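Local coordinates for protein short-chain-enoyl-CoA hydratase (Clostridium acetobutylicum, PDB 5Z7R) that catalyses the reversible hydration of short-chain enoyl-CoA thioesters such as crotonyl-CoA in butanoate metabolism, at residues G112-M117 against P141-T146; K60-G65 against G106-G111; A102-F107 against S126-G131. All coordinates share one frame; numbering follows the deposited sequence.

The three contacts are neighbours in the crotonase fold, their centres about 7 to 14 Å apart. Contact 1 is fully buried and joins helix 111-117 to the loop leading into helix 145-153, its main link being a carboxylate held by backbone amides. Contacts 2 and 3 are partly buried and share Gly106 and Phe107. Contact 2 is parallel strand pairing through backbone hydrogen bonds, with a bulge; contact 3 has no clear hydrogen bond and relies on apolar side chains and a CA-H...O approach. Strand 107-109 joins both to one small sheet and runs directly into the helix of contact 1, where Cys113 packs against Ala108 and Gly131.

Contact 1 (G112-M117 against P141-T146); sequences GCEIAM and PGFGGT
Glu114 OE2 accepts two backbone hydrogen bonds from the loop that turns into helix 145-153. Gly145 N donates at 2.8 Å to the anti lone pair of Glu114 OE2, the one facing away from the other carboxylate oxygen. Phe143 N reaches the same Glu114 OE2 at 2.9 Å, but from above the carboxylate, 48° out of its plane. Both bonds are bent, with angles at hydrogen of 144° for Gly145 and 147° for Phe143. The carboxylate gets there because CG of Glu114 stands anti to the carbonyl carbon and the chain beyond is extended. The rest of the side chain is also in contact: Glu114 CG lies 3.5 Å from Gly145 N, while Glu114 OE1 sits 3.5 Å from Phe143 CB and meets that ring obliquely. A water ties the backbones together, donating to Glu114 O at 3.0 Å and to Phe143 O at 2.8 Å. Further along the helix, Met117 bends at its third torsion and sets its CE methyl 4.1 Å from Gly145 CA.

Gly144, at the N-cap position of helix 145-153, donates its amide to Glu229 of the second subunit, so the loop is held from that side as well. By similarity, Glu114 is the active-site nucleophile and Glu134 the proton acceptor; the side chains of Glu114 and Glu134 are about 4 Å apart. Two amides on OE2, arriving from different directions, should restrict rotation of the carboxylate, with OE2 held by the loop and OE1 left close to Glu134, consistent with a positioned catalytic pair.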
# COMPACT_ATOMS: atom_id res chain seq x y z
N GLY A 112 12.24 -9.82 23.81
CA GLY A 112 12.24 -11.27 23.65
C GLY A 112 11.03 -11.79 22.94
O GLY A 112 11.12 -12.72 22.13
N CYS A 113 9.88 -11.21 23.26
CA CYS A 113 8.69 -11.37 22.45
C CYS A 113 8.98 -10.93 21.03
O CYS A 113 8.71 -11.66 20.07
CB CYS A 113 7.57 -10.54 23.02
SG CYS A 113 6.00 -11.09 22.36
N GLU A 114 9.62 -9.76 20.90
CA GLU A 114 9.91 -9.19 19.57
C GLU A 114 10.83 -10.05 18.75
O GLU A 114 10.60 -10.22 17.55
CB GLU A 114 10.41 -7.75 19.67
CG GLU A 114 9.38 -6.78 20.26
CD GLU A 114 9.99 -5.47 20.74
OE1 GLU A 114 10.93 -5.51 21.57
OE2 GLU A 114 9.54 -4.39 20.29
N ILE A 115 11.84 -10.67 19.37
CA ILE A 115 12.70 -11.52 18.56
C ILE A 115 11.95 -12.76 18.09
O ILE A 115 12.11 -13.22 16.95
CB ILE A 115 14.04 -11.89 19.25
CG1 ILE A 115 15.02 -12.46 18.21
CG2 ILE A 115 13.86 -12.86 20.42
CD1 ILE A 115 16.48 -12.26 18.60
N ALA A 116 11.12 -13.31 18.97
CA ALA A 116 10.37 -14.52 18.65
C ALA A 116 9.40 -14.22 17.49
O ALA A 116 9.26 -15.03 16.56
CB ALA A 116 9.64 -15.03 19.88
N MET A 117 8.77 -13.04 17.53
CA MET A 117 7.82 -12.62 16.45
C MET A 117 8.52 -12.39 15.14
O MET A 117 7.87 -12.35 14.09
CB MET A 117 7.11 -11.35 16.84
CG MET A 117 6.23 -11.57 18.04
SD MET A 117 5.01 -10.33 18.37
CE MET A 117 5.90 -8.98 19.14
N PRO A 141 7.19 -0.33 22.58
CA PRO A 141 8.06 -1.34 22.02
C PRO A 141 9.05 -0.69 21.04
O PRO A 141 8.69 0.24 20.35
CB PRO A 141 7.07 -2.28 21.32
CG PRO A 141 5.83 -2.19 22.19
CD PRO A 141 5.78 -0.77 22.64
N GLY A 142 10.28 -1.18 21.03
CA GLY A 142 11.40 -0.60 20.28
C GLY A 142 12.03 -1.51 19.25
O GLY A 142 12.80 -1.06 18.43
N PHE A 143 11.69 -2.80 19.24
CA PHE A 143 12.27 -3.73 18.25
C PHE A 143 11.18 -4.45 17.44
O PHE A 143 11.33 -5.63 17.08
CB PHE A 143 13.14 -4.81 18.93
CG PHE A 143 14.29 -4.28 19.77
CD1 PHE A 143 14.91 -3.06 19.50
CD2 PHE A 143 14.80 -5.07 20.79
CE1 PHE A 143 15.97 -2.61 20.26
CE2 PHE A 143 15.88 -4.63 21.55
CZ PHE A 143 16.46 -3.40 21.29
N GLY A 144 10.10 -3.73 17.14
CA GLY A 144 9.10 -4.19 16.19
C GLY A 144 7.78 -4.50 16.85
O GLY A 144 6.80 -4.71 16.18
N GLY A 145 7.73 -4.48 18.17
CA GLY A 145 6.54 -4.92 18.89
C GLY A 145 5.24 -4.33 18.38
O GLY A 145 4.24 -5.07 18.27
N THR A 146 5.24 -3.03 18.09
CA THR A 146 4.04 -2.27 17.73
C THR A 146 3.53 -2.69 16.37
O THR A 146 2.41 -2.37 16.01
CB THR A 146 4.30 -0.74 17.67
OG1 THR A 146 5.22 -0.39 16.62
CG2 THR A 146 4.82 -0.22 19.00
O HOH W 1 9.52 -7.64 16.56

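Contact 2 (K60-G65 against G106-G111); sequences KSFVAG and GFALGG
Lys60 and Phe107 come side by side through their first torsions: CG of Lys60 is anti to its own N (chi1 -159°) and the chain runs on extended, while chi1 of -81° keeps the Phe107 ring beside its backbone N. The two then point the same way, with Lys60 CG 4.0 Å from Phe107 CE2. Ser61 OG lies near the ring plane of Phe107, at its edge, and comes within 3.2 Å of Phe107 CB.

Between the backbones, the two segments run parallel. Phe107 N donates to Lys60 O at 3.0 Å, nearly straight (168°). Phe107 O in turn receives Val63 N at 2.9 Å and, weakly, Phe62 N; this double acceptance marks a beta bulge, since the register slips by one residue between Ser61 and Val63. Beyond it, Leu109 N to Val63 O (3.3 Å) and Gly65 N to Leu109 O (3.1 Å) are weak bonds. At the corner of the chain, the Phe62 ring brings CD2 to 3.9 Å from Ala108 CB.

Backbone bonds, several of them weak, thus align 60-65 with 106-111. In crotonases the equivalent regions supply the amides of the oxyanion hole for the thioester carbonyl, so here the pairing probably lines the same site, consistent with keeping its two sides next to each other.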
# COMPACT_ATOMS: atom_id res chain seq x y z
N LYS A 60 14.42 -21.42 32.60
CA LYS A 60 13.56 -20.34 33.02
C LYS A 60 13.21 -19.38 31.85
O LYS A 60 12.07 -18.87 31.79
CB LYS A 60 14.16 -19.58 34.20
CG LYS A 60 13.08 -18.81 34.97
CD LYS A 60 13.51 -18.29 36.35
CE LYS A 60 12.28 -18.07 37.24
NZ LYS A 60 12.51 -17.04 38.31
N SER A 61 14.14 -19.14 30.93
CA SER A 61 13.99 -18.01 29.96
C SER A 61 14.29 -18.31 28.53
O SER A 61 15.30 -18.96 28.21
CB SER A 61 14.84 -16.79 30.33
OG SER A 61 14.05 -15.74 30.85
N PHE A 62 13.43 -17.77 27.67
CA PHE A 62 13.75 -17.62 26.27
C PHE A 62 14.67 -16.39 26.16
O PHE A 62 15.86 -16.54 25.96
CB PHE A 62 12.47 -17.50 25.43
CG PHE A 62 12.72 -17.23 23.98
CD1 PHE A 62 13.26 -18.20 23.16
CD2 PHE A 62 12.43 -15.98 23.45
CE1 PHE A 62 13.50 -17.94 21.83
CE2 PHE A 62 12.67 -15.71 22.13
CZ PHE A 62 13.19 -16.69 21.32
N VAL A 63 14.06 -15.23 26.19
CA VAL A 63 14.77 -13.99 26.33
C VAL A 63 13.90 -13.12 27.21
O VAL A 63 12.80 -12.80 26.86
CB VAL A 63 15.01 -13.37 24.94
CG1 VAL A 63 15.55 -11.97 25.03
CG2 VAL A 63 15.90 -14.24 24.10
N ALA A 64 14.39 -12.75 28.37
CA ALA A 64 13.66 -11.84 29.23
C ALA A 64 14.07 -10.40 29.02
O ALA A 64 14.89 -9.87 29.74
CB ALA A 64 13.82 -12.24 30.68
N GLY A 65 13.49 -9.74 28.04
CA GLY A 65 13.71 -8.32 27.86
C GLY A 65 15.03 -7.84 27.31
O GLY A 65 15.78 -8.57 26.71
N GLY A 106 10.65 -20.40 27.61
CA GLY A 106 10.38 -19.77 28.90
C GLY A 106 10.02 -18.34 28.72
O GLY A 106 9.37 -18.00 27.75
N PHE A 107 10.43 -17.49 29.64
CA PHE A 107 10.11 -16.06 29.55
C PHE A 107 10.44 -15.49 28.17
O PHE A 107 11.52 -15.75 27.59
CB PHE A 107 10.89 -15.29 30.60
CG PHE A 107 10.30 -15.31 32.00
CD1 PHE A 107 9.11 -14.67 32.28
CD2 PHE A 107 11.03 -15.85 33.05
CE1 PHE A 107 8.61 -14.63 33.58
CE2 PHE A 107 10.54 -15.81 34.35
CZ PHE A 107 9.32 -15.20 34.61
N ALA A 108 9.50 -14.72 27.63
CA ALA A 108 9.68 -14.01 26.36
C ALA A 108 9.00 -12.65 26.42
O ALA A 108 7.88 -12.49 25.97
CB ALA A 108 9.14 -14.82 25.20
N LEU A 109 9.70 -11.66 26.97
CA LEU A 109 9.11 -10.37 27.19
C LEU A 109 9.86 -9.26 26.43
O LEU A 109 11.07 -9.35 26.16
CB LEU A 109 9.08 -10.07 28.69
CG LEU A 109 8.53 -11.16 29.62
CD1 LEU A 109 8.57 -10.70 31.09
CD2 LEU A 109 7.10 -11.56 29.25
N GLY A 110 9.11 -8.23 26.04
CA GLY A 110 9.64 -7.04 25.42
C GLY A 110 10.45 -7.46 24.23
O GLY A 110 9.93 -8.17 23.37
N GLY A 111 11.73 -7.07 24.18
CA GLY A 111 12.61 -7.51 23.11
C GLY A 111 12.61 -9.01 22.81
O GLY A 111 12.96 -9.45 21.71

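Contact 3 (A102-F107 against S126-G131); sequences AAVNGF and SNARFG
Val104 and Phe130 approach from opposite directions, Val104 CG1 lying oblique to the Phe130 ring, 3.7 Å from Phe130 CZ. With CG1 anti to the backbone N (chi1 179°), Val104 directs CG1 toward Ala128 CB as well, at 3.9 Å. The same Ala128 CB comes within 3.4 Å of Gly106 O, so the alanine methyl packs against the valine on one hand and the glycine carbonyl on the other.

The nearest pair of CA atoms is that of Gly106 and Ala128, 3.9 Å apart. Ala128 CA also makes a CA-H...O contact of 3.5 Å with Gly106 O. Farther along, the contact is looser: the aliphatic part of Arg129 lies obliquely to the Phe107 ring, with Arg129 CD 4.2 Å from CE1 of that phenylalanine. The evidence is thus of apolar packing and a close approach of the backbone at Gly106, with no clear hydrogen bond between 102-107 and 126-131.

Strand 100-104 belongs to the larger sheet, where Val104 bonds through its backbone to Ile123 and Ser125 of strand 121-125. Strand 129-131 lies in the smaller sheet between strands 107-109 and 168-169. Phe130 reaches Ile168 there, with Leu178 and Val179 also against it, while helix 188-201 lies over Ala103 through Leu188.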
# COMPACT_ATOMS: atom_id res chain seq x y z
N ALA A 102 11.39 -20.29 16.35
CA ALA A 102 11.62 -19.95 17.73
C ALA A 102 11.10 -21.06 18.68
O ALA A 102 9.88 -21.33 18.73
CB ALA A 102 10.93 -18.66 18.07
N ALA A 103 12.01 -21.70 19.41
CA ALA A 103 11.60 -22.60 20.47
C ALA A 103 11.57 -21.82 21.76
O ALA A 103 12.57 -21.64 22.44
CB ALA A 103 12.54 -23.78 20.56
N VAL A 104 10.40 -21.33 22.09
CA VAL A 104 10.30 -20.43 23.21
C VAL A 104 10.19 -21.32 24.41
O VAL A 104 9.16 -21.98 24.64
CB VAL A 104 9.09 -19.48 23.07
CG1 VAL A 104 8.97 -18.54 24.27
CG2 VAL A 104 9.21 -18.69 21.79
N ASN A 105 11.27 -21.35 25.17
CA ASN A 105 11.42 -22.27 26.28
C ASN A 105 11.09 -21.64 27.60
O ASN A 105 11.20 -22.27 28.63
CB ASN A 105 12.84 -22.84 26.32
CG ASN A 105 13.89 -21.76 26.54
OD1 ASN A 105 14.32 -21.50 27.68
ND2 ASN A 105 14.28 -21.09 25.46
N GLY A 106 10.65 -20.40 27.61
CA GLY A 106 10.38 -19.77 28.90
C GLY A 106 10.02 -18.34 28.72
O GLY A 106 9.37 -18.00 27.75
N PHE A 107 10.43 -17.49 29.64
CA PHE A 107 10.11 -16.06 29.55
C PHE A 107 10.44 -15.49 28.17
O PHE A 107 11.52 -15.75 27.59
CB PHE A 107 10.89 -15.29 30.60
CG PHE A 107 10.30 -15.31 32.00
CD1 PHE A 107 9.11 -14.67 32.28
CD2 PHE A 107 11.03 -15.85 33.05
CE1 PHE A 107 8.61 -14.63 33.58
CE2 PHE A 107 10.54 -15.81 34.35
CZ PHE A 107 9.32 -15.20 34.61
N SER A 126 5.04 -25.19 27.86
CA SER A 126 3.84 -24.80 28.62
C SER A 126 4.15 -23.78 29.71
O SER A 126 3.25 -23.12 30.20
CB SER A 126 3.10 -26.04 29.18
OG SER A 126 3.88 -26.73 30.14
N ASN A 127 5.41 -23.69 30.09
CA ASN A 127 5.90 -22.67 31.04
C ASN A 127 6.10 -21.28 30.44
O ASN A 127 6.13 -20.31 31.18
CB ASN A 127 7.19 -23.13 31.73
CG ASN A 127 8.40 -23.19 30.79
OD1 ASN A 127 9.45 -22.62 31.09
ND2 ASN A 127 8.26 -23.87 29.66
N ALA A 128 6.22 -21.16 29.12
CA ALA A 128 6.50 -19.85 28.51
C ALA A 128 5.48 -18.81 28.90
O ALA A 128 4.35 -19.12 29.24
CB ALA A 128 6.64 -19.95 27.00
N ARG A 129 5.93 -17.56 28.93
CA ARG A 129 5.07 -16.37 29.05
C ARG A 129 5.43 -15.34 27.98
O ARG A 129 6.58 -15.23 27.58
CB ARG A 129 5.22 -15.73 30.42
CG ARG A 129 4.95 -16.68 31.56
CD ARG A 129 4.65 -15.89 32.81
NE ARG A 129 3.85 -16.66 33.76
CZ ARG A 129 2.81 -16.18 34.43
NH1 ARG A 129 2.16 -16.96 35.28
NH2 ARG A 129 2.39 -14.92 34.24
N PHE A 130 4.44 -14.58 27.52
CA PHE A 130 4.66 -13.56 26.48
C PHE A 130 4.13 -12.25 26.98
O PHE A 130 3.20 -12.22 27.77
CB PHE A 130 3.98 -13.91 25.15
CG PHE A 130 4.51 -15.14 24.52
CD1 PHE A 130 4.13 -16.39 24.97
CD2 PHE A 130 5.40 -15.07 23.47
CE1 PHE A 130 4.63 -17.54 24.38
CE2 PHE A 130 5.90 -16.21 22.88
CZ PHE A 130 5.52 -17.44 23.32
N GLY A 131 4.74 -11.18 26.50
CA GLY A 131 4.37 -9.84 26.95
C GLY A 131 5.23 -8.73 26.40
O GLY A 131 6.27 -8.99 25.77